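B12-binding domain-containing protein (Kitasatospora setae, PDB 6WTE) probably methylates tryptophan as a cobalamin-dependent radical SAM family enzyme with a [4Fe-4S] cluster, by a non-radical route. Local coordinates at residues 3-8 and 32-37; 22-27 and 128-133; 62-67 and 97-102; 111-116 and 158-163; 133-138 and 148-153. One frame throughout, in Å; residues are numbered along the deposited sequence.

In the fold
All five contacts gather round one seven-stranded sheet and the helices packed on it, on the cobalamin-binding side of the protein. Contacts 1 and 3 pair strands of that sheet and are joined where strands 4-9 and 63-67 meet (Leu6 O to Gly65 N, 2.8 Å). Contact 2 sets helix 20-31 against helix 130-141, and contact 5 uses the next turns of the latter, sharing Leu133. Contact 4 encloses contact 5 along the chain and touches it through Val163 N and Leu152 O, 2.8 Å apart. In contact 2 the side chain of Glu130 is about 3 Å from the bound cobalamin. Contact 4 is more remote, the side chain of Val116 being about 10 Å from the bound cobalamin.

Contact 1. Residues 3-8 and 32-37; sequences RLVLLV and EGFEVE
Arg3 and Phe34 lie flat on each other, with the guanidinium and ring planes 15° apart and their centres separated by 4.3 Å. NH2 sits over the middle of the ring, and CZ lies over its face, so the pair is both a cation-pi contact and a stack. The guanidinium edge serves the backbone that ends helix 20-31. Arg3 NE donates to Gly33 O at 2.8 Å in an almost straight bond (173°), reaching that oxygen from above its carbonyl plane, while NH2 adds a weak bond to Glu32 O. A bend at chi3 (72°) turns this edge to the two carbonyls and one face to Phe34. An alanine here has no guanidinium, and would probably leave Gly33 O without a side-chain donor and one face of the Phe34 ring uncovered.

Gly33, at positive phi, is the C-prime residue of the Schellman motif from which the chain enters strand 35-40. That strand runs parallel to strand 4-9, the two being joined through helix 20-31 in a beta-alpha-beta unit of the B12-binding domain. Arg3 O accepts from Glu35 N (2.9 Å), and Val5 uses both its polar backbone atoms: Val5 N donates to Glu35 O (2.8 Å), and Val5 O accepts from Glu37 N (3.0 Å). Leu7 N donates to Glu37 O. On one face Leu4 CD1 rests against Glu37 CG at 3.9 Å; beyond it Arg59 forms salt bridges with Glu35 and Glu37, and the Tyr55 hydroxyl bonds to Glu37 OE1. On the other face, toward helix 20-31, Leu7 CD1 meets Val36 CG1 at 3.7 Å.

Contact 2. Residues 22-27 and 128-133; sequences LDVLTT and PGEKIL
Leu25 reaches from helix 20-31 onto the start of helix 130-141 and divides its two methyl groups between different partners. CD2 rests on the peptide that leads into the helix, with Leu25 CD2 3.6 Å from Glu130 N and equally close to Gly129 C. Leu25 CD1 meets Leu133 CD2 at 3.8 Å, one turn further along, where the two leucine side chains cross at about a right angle. Leu25 reaches both because CG stands anti to its carbonyl carbon (chi1 -60°), which carries the branch across to the other helix.

Val24, beside it, covers the glutamate: its CG1 lies 3.7 Å from Glu130 OE1, the side chains passing at a slant. Glu130 is folded rather than extended, with CG held between the backbone N and carbonyl carbon (chi1 52°) and a further bend at chi2 (-95°). Its carboxylate is occupied beyond the two helices, OE1 bonding to cobalamin O8R and OE2 to Asp192 N, while Gly129 N bonds to cobalamin O6R.

Across the helices the contact is van der Waals packing. Methyls of Val24 and Leu25 pack against Gly129 and Glu130, whose polar atoms bind cobalamin; all four line its pocket.

Contact 3. Residues 62-67 and 97-102; sequences MLVGVT and TDAPVV. With EDO (1,2-ethanediol), chain F.
The beta-alpha-beta unit of strand 63-67, helix 83-96 and strand 101-104 lays Val64 beside Val101 as parallel neighbours in the central sheet of the B12-binding domain. Val64 supplies both of its backbone polar atoms: Val64 N donates to Pro100 O at 3.0 Å, and Val64 O accepts from Val102 N at 2.8 Å. Val66 N continues the pattern with Val102 O at 2.9 Å.

Leu63, Gly65 and Val102 share the face toward helix 130-141. Here Leu63 CD1 meets Val102 CG1 at 3.9 Å, the side chains slanting across one another, and Leu133 and Leu136 pack over them. Val102 holds CG1 between its backbone N and carbonyl carbon (chi1 55°), which puts that methyl 3.7 Å from Gly65 CA, where no side chain intervenes. On the reverse face Val66 CG2 touches Val101 CG1 at 4.0 Å, and Val64 faces Ala99.

Cobalamin approaches Gly65 to about 4 Å, and Thr67 OG1, at the C-terminal end of the strand, bonds to its N3B atom. Ahead of strand 101-104, an ethanediol probably left from crystallisation lies by Asp98, at a separation too short to be relied on. Thr97 forms an ST turn there, its OG1 accepting from Ala99 N at 2.9 Å in a nearly straight bond (166°).

Contact 4. Residues 111-116 and 158-163; sequences MPFALV and RGAVRV
Phe113, in the first turn of helix 112-119, meets Ala160 and Arg162 with the edge of its ring. Phe113 CD2 lies 3.7 Å from Ala160 CB, and the same atom is 3.6 Å from Ala160 O, which stands near the ring plane; a carbonyl oxygen there faces the C-H rim, where a ring is mildly electropositive. Further round the rim, Phe113 CZ touches Arg162 CB at 3.6 Å. With CG anti to the carbonyl carbon (chi1 -68°), the ring projects from the helix to the strand. Arg162 passes it at about a right angle, extended from CG to NE, and carries its guanidinium, turned 70° from the ring plane, on to a salt bridge with Glu185.

Val116, one turn later, also reaches Ala160, Val116 CG1 lying 4.2 Å from Ala160 CB. The small methyl of Ala160 thus sits by both helix residues, while Ala160 N is taken by Glu117 OE2.

The axes of 112-116 and 159-162 come within 8.0 Å, their N-to-C directions 138° apart. Strand 159-162 is the outermost strand at this end of the sheet; Ile153 of the adjoining strand 153-156 packs on both Phe113 and Ala160. Helix 456-461 covers Phe113 through Pro456, and Phe108 of helix 106-109 packs on Val116.

Contact 5. Residues 133-138 and 148-153; sequences LCELAT and GIPGLI
Ile149 approaches Glu135 to 6.6 Å between CA atoms, at the start of a type II turn that runs to Leu152 and is closed by Leu152 N to Ile149 O (3.2 Å), Gly151 taking the positive phi (86°). The side chains then pack on helix 130-141. Ile149 drives CD1 against the helix backbone, 3.5 Å from Leu136 CA. Its CG1 stands anti to the carbonyl carbon (chi1 -60°), which aims the long branch there and leaves CG2 beside Glu135, whose side chain runs the other way alongside it.

Leu136 lies across the turn: its CD1 is 3.9 Å from Ile149 CD1 and the same distance from Leu152 CD2, and it crosses both side chains at roughly a right angle. An alanine in place of Ile149 would probably open a gap over the helix backbone at Leu136, leaving Leu136 CD1 with Leu152 as its partner in the turn.

At the outer border the extended Glu135 brings OE1 to 3.3 Å from Pro150 CD. This carbon adjoins the ring nitrogen and is slightly positive, so the approach may be favourable electrostatically. Cohesion otherwise comes from Ile149, Leu136 and Leu152, a seam of buried aliphatic side chains joining the helix to the turn before strand 153-156.

Contact 1. Residues 3-8 and 32-37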
# COMPACT_ATOMS: atom_id res chain seq x y z
N ARG A 3 -23.82 -6.49 20.00
CA ARG A 3 -22.64 -7.13 19.44
C ARG A 3 -22.40 -6.71 17.99
O ARG A 3 -21.65 -7.38 17.27
CB ARG A 3 -22.74 -8.65 19.57
CG ARG A 3 -22.77 -9.12 21.03
CD ARG A 3 -22.68 -10.64 21.18
NE ARG A 3 -21.34 -11.15 20.87
CZ ARG A 3 -20.32 -11.16 21.73
NH1 ARG A 3 -20.48 -10.67 22.96
NH2 ARG A 3 -19.14 -11.66 21.37
N LEU A 4 -22.99 -5.60 17.57
CA LEU A 4 -22.93 -5.14 16.19
C LEU A 4 -21.75 -4.19 16.01
O LEU A 4 -21.64 -3.17 16.70
CB LEU A 4 -24.23 -4.44 15.81
CG LEU A 4 -24.25 -3.77 14.43
CD1 LEU A 4 -24.00 -4.79 13.33
CD2 LEU A 4 -25.57 -3.03 14.21
N VAL A 5 -20.88 -4.52 15.05
CA VAL A 5 -19.75 -3.69 14.65
C VAL A 5 -19.97 -3.25 13.21
O VAL A 5 -20.24 -4.08 12.34
CB VAL A 5 -18.41 -4.45 14.77
CG1 VAL A 5 -17.27 -3.56 14.31
CG2 VAL A 5 -18.16 -4.94 16.19
N LEU A 6 -19.85 -1.95 12.96
CA LEU A 6 -19.87 -1.41 11.61
C LEU A 6 -18.45 -1.17 11.14
O LEU A 6 -17.64 -0.60 11.89
CB LEU A 6 -20.66 -0.10 11.55
CG LEU A 6 -20.47 0.68 10.25
CD1 LEU A 6 -21.07 -0.07 9.04
CD2 LEU A 6 -21.05 2.08 10.41
N LEU A 7 -18.14 -1.58 9.92
CA LEU A 7 -16.87 -1.29 9.27
C LEU A 7 -17.15 -0.46 8.02
O LEU A 7 -17.98 -0.84 7.19
CB LEU A 7 -16.12 -2.57 8.91
CG LEU A 7 -15.81 -3.52 10.08
CD1 LEU A 7 -15.24 -4.84 9.57
CD2 LEU A 7 -14.82 -2.83 11.04
N VAL A 8 -16.46 0.68 7.90
CA VAL A 8 -16.70 1.63 6.82
C VAL A 8 -15.48 1.66 5.90
O VAL A 8 -14.35 1.82 6.37
CB VAL A 8 -16.97 3.04 7.38
CG1 VAL A 8 -17.15 4.04 6.24
CG2 VAL A 8 -18.20 3.03 8.29
N GLU A 32 -15.45 -14.53 16.58
CA GLU A 32 -15.51 -14.24 18.01
C GLU A 32 -16.92 -13.90 18.48
O GLU A 32 -17.09 -13.47 19.62
CB GLU A 32 -14.56 -13.09 18.36
CG GLU A 32 -13.09 -13.46 18.24
CD GLU A 32 -12.67 -14.51 19.26
OE1 GLU A 32 -13.24 -14.53 20.37
OE2 GLU A 32 -11.77 -15.31 18.95
N GLY A 33 -17.93 -14.08 17.63
CA GLY A 33 -19.30 -13.94 18.04
C GLY A 33 -19.94 -12.59 17.81
O GLY A 33 -21.04 -12.35 18.32
N PHE A 34 -19.30 -11.71 17.05
CA PHE A 34 -19.88 -10.41 16.76
C PHE A 34 -20.62 -10.43 15.43
O PHE A 34 -20.33 -11.23 14.54
CB PHE A 34 -18.80 -9.33 16.73
CG PHE A 34 -18.15 -9.11 18.06
CD1 PHE A 34 -18.76 -8.30 19.02
CD2 PHE A 34 -16.96 -9.74 18.38
CE1 PHE A 34 -18.17 -8.12 20.25
CE2 PHE A 34 -16.37 -9.56 19.61
CZ PHE A 34 -16.98 -8.75 20.55
N GLU A 35 -21.61 -9.55 15.32
CA GLU A 35 -22.28 -9.29 14.06
C GLU A 35 -21.55 -8.14 13.38
O GLU A 35 -21.27 -7.12 14.02
CB GLU A 35 -23.75 -8.95 14.28
CG GLU A 35 -24.54 -8.71 13.01
CD GLU A 35 -25.97 -8.30 13.29
OE1 GLU A 35 -26.29 -8.00 14.46
OE2 GLU A 35 -26.78 -8.26 12.33
N VAL A 36 -21.23 -8.30 12.10
CA VAL A 36 -20.46 -7.32 11.36
C VAL A 36 -21.24 -6.87 10.14
O VAL A 36 -21.74 -7.70 9.38
CB VAL A 36 -19.09 -7.86 10.93
CG1 VAL A 36 -18.29 -6.76 10.27
CG2 VAL A 36 -18.35 -8.44 12.12
N GLU A 37 -21.33 -5.56 9.95
CA GLU A 37 -21.86 -4.98 8.73
C GLU A 37 -20.83 -4.04 8.13
O GLU A 37 -20.16 -3.30 8.85
CB GLU A 37 -23.19 -4.26 9.00
CG GLU A 37 -24.27 -5.23 9.42
CD GLU A 37 -25.62 -4.58 9.62
OE1 GLU A 37 -25.68 -3.41 10.05
OE2 GLU A 37 -26.63 -5.26 9.36

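Contact 2. Residues 22-27 and 128-133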
# COMPACT_ATOMS: atom_id res chain seq x y z
N LEU A 22 -11.15 -5.20 5.35
CA LEU A 22 -12.44 -5.41 5.99
C LEU A 22 -12.86 -6.88 5.96
O LEU A 22 -13.54 -7.35 6.88
CB LEU A 22 -13.50 -4.51 5.34
CG LEU A 22 -13.26 -2.99 5.44
CD1 LEU A 22 -14.52 -2.20 5.06
CD2 LEU A 22 -12.78 -2.58 6.84
N ASP A 23 -12.44 -7.64 4.94
CA ASP A 23 -12.71 -9.07 4.95
C ASP A 23 -11.93 -9.77 6.06
O ASP A 23 -12.46 -10.68 6.71
CB ASP A 23 -12.39 -9.70 3.59
CG ASP A 23 -13.52 -9.56 2.58
OD1 ASP A 23 -14.67 -9.27 2.96
OD2 ASP A 23 -13.25 -9.77 1.37
N VAL A 24 -10.68 -9.36 6.27
CA VAL A 24 -9.89 -9.92 7.37
C VAL A 24 -10.55 -9.61 8.71
O VAL A 24 -10.71 -10.49 9.56
CB VAL A 24 -8.45 -9.37 7.33
CG1 VAL A 24 -7.62 -10.00 8.45
CG2 VAL A 24 -7.79 -9.63 5.97
N LEU A 25 -10.95 -8.35 8.90
CA LEU A 25 -11.55 -7.95 10.17
C LEU A 25 -12.91 -8.61 10.37
O LEU A 25 -13.25 -9.00 11.50
CB LEU A 25 -11.68 -6.43 10.23
CG LEU A 25 -10.39 -5.64 10.12
CD1 LEU A 25 -10.71 -4.14 10.17
CD2 LEU A 25 -9.43 -6.01 11.25
N THR A 26 -13.70 -8.71 9.30
CA THR A 26 -15.02 -9.34 9.41
C THR A 26 -14.88 -10.79 9.87
O THR A 26 -15.60 -11.24 10.77
CB THR A 26 -15.76 -9.26 8.08
OG1 THR A 26 -16.05 -7.89 7.77
CG2 THR A 26 -17.06 -10.08 8.12
N THR A 27 -13.94 -11.53 9.27
CA THR A 27 -13.78 -12.94 9.63
C THR A 27 -13.47 -13.10 11.11
O THR A 27 -14.11 -13.89 11.81
CB THR A 27 -12.67 -13.57 8.78
OG1 THR A 27 -13.08 -13.60 7.41
CG2 THR A 27 -12.38 -15.00 9.25
N PRO A 128 -1.56 -4.89 11.78
CA PRO A 128 -2.71 -5.78 11.61
C PRO A 128 -3.72 -5.59 12.74
O PRO A 128 -3.36 -5.50 13.91
CB PRO A 128 -2.09 -7.18 11.65
CG PRO A 128 -0.65 -6.97 11.26
CD PRO A 128 -0.27 -5.61 11.78
N GLY A 129 -5.00 -5.57 12.38
CA GLY A 129 -5.98 -5.16 13.36
C GLY A 129 -6.92 -6.23 13.88
O GLY A 129 -7.65 -5.97 14.84
N GLU A 130 -6.89 -7.43 13.31
CA GLU A 130 -7.96 -8.40 13.56
C GLU A 130 -8.03 -8.82 15.03
O GLU A 130 -9.13 -8.99 15.57
CB GLU A 130 -7.78 -9.63 12.67
CG GLU A 130 -6.40 -10.28 12.71
CD GLU A 130 -5.49 -9.79 11.60
OE1 GLU A 130 -5.60 -8.60 11.24
OE2 GLU A 130 -4.69 -10.60 11.08
N LYS A 131 -6.89 -8.96 15.70
CA LYS A 131 -6.94 -9.41 17.09
C LYS A 131 -7.25 -8.26 18.04
O LYS A 131 -8.10 -8.39 18.93
CB LYS A 131 -5.63 -10.10 17.47
CG LYS A 131 -5.46 -11.44 16.75
CD LYS A 131 -4.32 -12.27 17.31
CE LYS A 131 -4.08 -13.50 16.44
NZ LYS A 131 -5.32 -14.25 16.12
N ILE A 132 -6.58 -7.12 17.86
CA ILE A 132 -6.84 -5.94 18.68
C ILE A 132 -8.29 -5.51 18.55
O ILE A 132 -8.94 -5.14 19.54
CB ILE A 132 -5.87 -4.81 18.30
CG1 ILE A 132 -4.43 -5.22 18.58
CG2 ILE A 132 -6.25 -3.50 19.04
CD1 ILE A 132 -3.38 -4.27 18.04
N LEU A 133 -8.83 -5.54 17.32
CA LEU A 133 -10.21 -5.11 17.11
C LEU A 133 -11.19 -6.01 17.85
O LEU A 133 -12.20 -5.54 18.38
CB LEU A 133 -10.52 -5.06 15.61
CG LEU A 133 -11.92 -4.54 15.25
CD1 LEU A 133 -12.16 -3.17 15.89
CD2 LEU A 133 -12.10 -4.46 13.74

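Contact 3. Residues 62-67 and 97-102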
# COMPACT_ATOMS: atom_id res chain seq x y z
N MET A 62 -22.37 -0.69 18.03
CA MET A 62 -21.72 -0.24 19.25
C MET A 62 -20.26 0.14 19.04
O MET A 62 -19.63 0.67 19.97
CB MET A 62 -21.83 -1.30 20.36
CG MET A 62 -21.41 -2.69 19.96
SD MET A 62 -19.64 -2.97 20.20
CE MET A 62 -19.47 -4.60 19.48
N LEU A 63 -19.72 -0.09 17.85
CA LEU A 63 -18.36 0.27 17.49
C LEU A 63 -18.32 0.50 15.99
O LEU A 63 -18.94 -0.25 15.23
CB LEU A 63 -17.37 -0.83 17.90
CG LEU A 63 -15.89 -0.68 17.51
CD1 LEU A 63 -15.26 0.55 18.16
CD2 LEU A 63 -15.14 -1.95 17.91
N VAL A 64 -17.61 1.55 15.56
CA VAL A 64 -17.48 1.89 14.15
C VAL A 64 -16.00 1.90 13.81
O VAL A 64 -15.23 2.67 14.38
CB VAL A 64 -18.13 3.25 13.82
CG1 VAL A 64 -17.92 3.61 12.36
CG2 VAL A 64 -19.62 3.25 14.18
N GLY A 65 -15.60 1.03 12.89
CA GLY A 65 -14.23 1.00 12.40
C GLY A 65 -14.16 1.62 11.02
O GLY A 65 -15.05 1.43 10.19
N VAL A 66 -13.10 2.39 10.79
CA VAL A 66 -12.88 3.03 9.49
C VAL A 66 -11.50 2.63 8.99
O VAL A 66 -10.49 2.87 9.67
CB VAL A 66 -13.00 4.56 9.57
CG1 VAL A 66 -12.84 5.17 8.19
CG2 VAL A 66 -14.35 4.96 10.18
N THR A 67 -11.44 2.03 7.80
CA THR A 67 -10.15 1.64 7.22
C THR A 67 -9.60 2.78 6.37
O THR A 67 -10.28 3.28 5.47
CB THR A 67 -10.28 0.34 6.41
OG1 THR A 67 -9.01 -0.02 5.86
CG2 THR A 67 -11.32 0.46 5.29
N THR A 97 -23.87 9.11 15.15
CA THR A 97 -23.78 8.11 16.21
C THR A 97 -22.81 8.59 17.27
O THR A 97 -21.87 9.33 16.98
CB THR A 97 -23.33 6.74 15.67
OG1 THR A 97 -23.24 5.80 16.75
CG2 THR A 97 -21.95 6.85 14.99
N ASP A 98 -23.07 8.17 18.51
CA ASP A 98 -22.12 8.37 19.60
C ASP A 98 -21.26 7.14 19.85
O ASP A 98 -20.45 7.13 20.78
CB ASP A 98 -22.86 8.77 20.89
CG ASP A 98 -23.50 10.14 20.79
OD1 ASP A 98 -22.88 11.06 20.20
OD2 ASP A 98 -24.63 10.31 21.30
N ALA A 99 -21.41 6.10 19.02
CA ALA A 99 -20.55 4.93 19.15
C ALA A 99 -19.10 5.35 18.94
O ALA A 99 -18.82 6.23 18.12
CB ALA A 99 -20.93 3.85 18.14
N PRO A 100 -18.15 4.74 19.65
CA PRO A 100 -16.75 5.08 19.43
C PRO A 100 -16.31 4.69 18.03
O PRO A 100 -16.81 3.73 17.44
CB PRO A 100 -16.01 4.26 20.49
CG PRO A 100 -16.91 3.09 20.73
CD PRO A 100 -18.31 3.63 20.61
N VAL A 101 -15.37 5.47 17.49
CA VAL A 101 -14.80 5.22 16.17
C VAL A 101 -13.36 4.77 16.37
O VAL A 101 -12.60 5.40 17.12
CB VAL A 101 -14.87 6.48 15.29
CG1 VAL A 101 -14.19 6.21 13.94
CG2 VAL A 101 -16.32 6.90 15.08
N VAL A 102 -12.98 3.68 15.70
CA VAL A 102 -11.61 3.20 15.70
C VAL A 102 -11.10 3.23 14.27
O VAL A 102 -11.80 2.83 13.34
CB VAL A 102 -11.48 1.78 16.30
CG1 VAL A 102 -12.40 0.79 15.59
CG2 VAL A 102 -10.02 1.29 16.23
C1 EDO F . -25.61 11.42 17.61
O1 EDO F . -27.04 11.31 17.62
C2 EDO F . -25.21 12.79 18.16
O2 EDO F . -24.07 12.65 19.01

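Contact 4. Residues 111-116 and 158-163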
# COMPACT_ATOMS: atom_id res chain seq x y z
N MET A 111 1.09 6.90 10.20
CA MET A 111 1.00 8.07 11.06
C MET A 111 -0.25 7.96 11.92
O MET A 111 -1.12 8.83 11.88
CB MET A 111 0.96 9.34 10.20
CG MET A 111 0.03 9.21 9.00
SD MET A 111 -0.08 10.67 7.95
CE MET A 111 -0.53 11.94 9.15
N PRO A 112 -0.37 6.90 12.74
CA PRO A 112 -1.66 6.64 13.39
C PRO A 112 -1.98 7.58 14.52
O PRO A 112 -3.16 7.86 14.74
CB PRO A 112 -1.51 5.19 13.87
CG PRO A 112 -0.04 5.06 14.14
CD PRO A 112 0.65 5.90 13.10
N PHE A 113 -0.98 8.07 15.27
CA PHE A 113 -1.28 9.02 16.33
C PHE A 113 -1.75 10.35 15.76
O PHE A 113 -2.72 10.94 16.25
CB PHE A 113 -0.04 9.25 17.22
CG PHE A 113 0.35 8.06 18.04
CD1 PHE A 113 1.05 7.00 17.47
CD2 PHE A 113 0.03 7.99 19.39
CE1 PHE A 113 1.42 5.91 18.24
CE2 PHE A 113 0.40 6.90 20.16
CZ PHE A 113 1.10 5.86 19.58
N ALA A 114 -1.07 10.84 14.72
CA ALA A 114 -1.50 12.07 14.07
C ALA A 114 -2.92 11.94 13.53
O ALA A 114 -3.72 12.87 13.63
CB ALA A 114 -0.54 12.44 12.94
N LEU A 115 -3.24 10.78 12.95
CA LEU A 115 -4.55 10.63 12.33
C LEU A 115 -5.65 10.45 13.38
O LEU A 115 -6.76 10.96 13.19
CB LEU A 115 -4.54 9.47 11.34
CG LEU A 115 -3.76 9.81 10.07
CD1 LEU A 115 -3.82 8.67 9.06
CD2 LEU A 115 -4.29 11.10 9.46
N VAL A 116 -5.37 9.75 14.48
CA VAL A 116 -6.36 9.68 15.55
C VAL A 116 -6.74 11.08 16.00
O VAL A 116 -7.92 11.42 16.15
CB VAL A 116 -5.85 8.83 16.73
CG1 VAL A 116 -6.72 9.07 17.95
CG2 VAL A 116 -5.88 7.34 16.39
N ARG A 158 -5.43 14.99 26.28
CA ARG A 158 -4.14 15.62 26.06
C ARG A 158 -3.41 15.04 24.86
O ARG A 158 -2.24 15.37 24.63
CB ARG A 158 -3.27 15.51 27.31
CG ARG A 158 -2.92 14.09 27.69
CD ARG A 158 -1.89 14.04 28.80
NE ARG A 158 -1.10 12.81 28.75
CZ ARG A 158 -1.52 11.64 29.21
NH1 ARG A 158 -0.73 10.57 29.12
NH2 ARG A 158 -2.72 11.52 29.75
N GLY A 159 -4.07 14.18 24.09
CA GLY A 159 -3.52 13.60 22.89
C GLY A 159 -3.58 12.09 22.91
O GLY A 159 -3.99 11.47 23.89
N ALA A 160 -3.15 11.49 21.80
CA ALA A 160 -3.21 10.04 21.64
C ALA A 160 -2.08 9.37 22.40
O ALA A 160 -0.92 9.79 22.31
CB ALA A 160 -3.16 9.66 20.16
N VAL A 161 -2.41 8.31 23.14
CA VAL A 161 -1.47 7.55 23.94
C VAL A 161 -1.74 6.07 23.71
O VAL A 161 -2.90 5.65 23.63
CB VAL A 161 -1.59 7.89 25.44
CG1 VAL A 161 -0.55 7.11 26.25
CG2 VAL A 161 -1.44 9.39 25.67
N ARG A 162 -0.67 5.28 23.59
CA ARG A 162 -0.81 3.87 23.23
C ARG A 162 -0.63 2.96 24.44
O ARG A 162 0.27 3.16 25.26
CB ARG A 162 0.22 3.49 22.16
CG ARG A 162 0.03 2.12 21.57
CD ARG A 162 1.02 1.93 20.43
NE ARG A 162 1.01 0.60 19.85
CZ ARG A 162 2.00 -0.27 19.97
NH1 ARG A 162 3.08 0.06 20.67
NH2 ARG A 162 1.93 -1.46 19.39
N VAL A 163 -1.50 1.96 24.55
CA VAL A 163 -1.31 0.87 25.52
C VAL A 163 -0.18 -0.03 25.02
O VAL A 163 -0.21 -0.46 23.85
CB VAL A 163 -2.61 0.08 25.68
CG1 VAL A 163 -2.43 -1.02 26.73
CG2 VAL A 163 -3.79 1.00 26.04

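Contact 5. Residues 133-138 and 148-153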
# COMPACT_ATOMS: atom_id res chain seq x y z
N LEU A 133 -8.83 -5.54 17.32
CA LEU A 133 -10.21 -5.11 17.11
C LEU A 133 -11.19 -6.01 17.85
O LEU A 133 -12.20 -5.54 18.38
CB LEU A 133 -10.52 -5.06 15.61
CG LEU A 133 -11.92 -4.54 15.25
CD1 LEU A 133 -12.16 -3.17 15.89
CD2 LEU A 133 -12.10 -4.46 13.74
N CYS A 134 -10.93 -7.32 17.88
CA CYS A 134 -11.80 -8.22 18.63
C CYS A 134 -11.78 -7.90 20.12
O CYS A 134 -12.81 -7.93 20.78
CB CYS A 134 -11.41 -9.67 18.41
SG CYS A 134 -11.88 -10.30 16.79
N GLU A 135 -10.59 -7.62 20.67
CA GLU A 135 -10.52 -7.26 22.08
C GLU A 135 -11.23 -5.94 22.33
O GLU A 135 -11.95 -5.80 23.33
CB GLU A 135 -9.07 -7.20 22.55
CG GLU A 135 -8.38 -8.55 22.50
CD GLU A 135 -7.05 -8.59 23.24
OE1 GLU A 135 -6.76 -7.65 24.01
OE2 GLU A 135 -6.30 -9.56 23.04
N LEU A 136 -11.08 -4.98 21.41
CA LEU A 136 -11.78 -3.70 21.55
C LEU A 136 -13.29 -3.90 21.50
O LEU A 136 -14.03 -3.39 22.35
CB LEU A 136 -11.31 -2.74 20.46
CG LEU A 136 -11.96 -1.34 20.45
CD1 LEU A 136 -11.70 -0.58 21.75
CD2 LEU A 136 -11.50 -0.54 19.24
N ALA A 137 -13.78 -4.65 20.51
CA ALA A 137 -15.21 -4.91 20.41
C ALA A 137 -15.73 -5.60 21.67
O ALA A 137 -16.84 -5.31 22.13
CB ALA A 137 -15.52 -5.75 19.17
N THR A 138 -14.93 -6.51 22.24
CA THR A 138 -15.36 -7.17 23.47
C THR A 138 -15.46 -6.17 24.62
O THR A 138 -16.45 -6.17 25.36
CB THR A 138 -14.40 -8.30 23.83
OG1 THR A 138 -14.40 -9.28 22.78
CG2 THR A 138 -14.81 -8.97 25.13
N GLY A 148 -6.64 -1.69 29.08
CA GLY A 148 -5.82 -2.88 29.11
C GLY A 148 -5.71 -3.61 27.80
O GLY A 148 -5.24 -4.75 27.78
N ILE A 149 -6.11 -2.99 26.69
CA ILE A 149 -6.07 -3.64 25.38
C ILE A 149 -4.68 -3.42 24.79
O ILE A 149 -4.35 -2.28 24.42
CB ILE A 149 -7.15 -3.09 24.45
CG1 ILE A 149 -8.54 -3.32 25.05
CG2 ILE A 149 -7.05 -3.73 23.09
CD1 ILE A 149 -9.64 -2.76 24.21
N PRO A 150 -3.85 -4.46 24.67
CA PRO A 150 -2.48 -4.27 24.18
C PRO A 150 -2.46 -3.69 22.77
O PRO A 150 -3.20 -4.12 21.89
CB PRO A 150 -1.90 -5.68 24.21
CG PRO A 150 -2.74 -6.42 25.21
CD PRO A 150 -4.12 -5.86 25.03
N GLY A 151 -1.60 -2.69 22.58
CA GLY A 151 -1.39 -2.07 21.29
C GLY A 151 -2.35 -0.94 20.96
O GLY A 151 -2.08 -0.17 20.03
N LEU A 152 -3.46 -0.82 21.68
CA LEU A 152 -4.50 0.13 21.30
C LEU A 152 -4.04 1.56 21.51
O LEU A 152 -3.56 1.93 22.59
CB LEU A 152 -5.77 -0.13 22.12
CG LEU A 152 -6.96 0.74 21.74
CD1 LEU A 152 -7.42 0.41 20.31
CD2 LEU A 152 -8.09 0.55 22.75
N ILE A 153 -4.20 2.39 20.47
CA ILE A 153 -4.01 3.84 20.60
C ILE A 153 -5.33 4.45 21.06
O ILE A 153 -6.38 4.19 20.46
CB ILE A 153 -3.55 4.45 19.27
CG1 ILE A 153 -2.23 3.82 18.81
CG2 ILE A 153 -3.42 5.97 19.38
CD1 ILE A 153 -1.80 4.26 17.43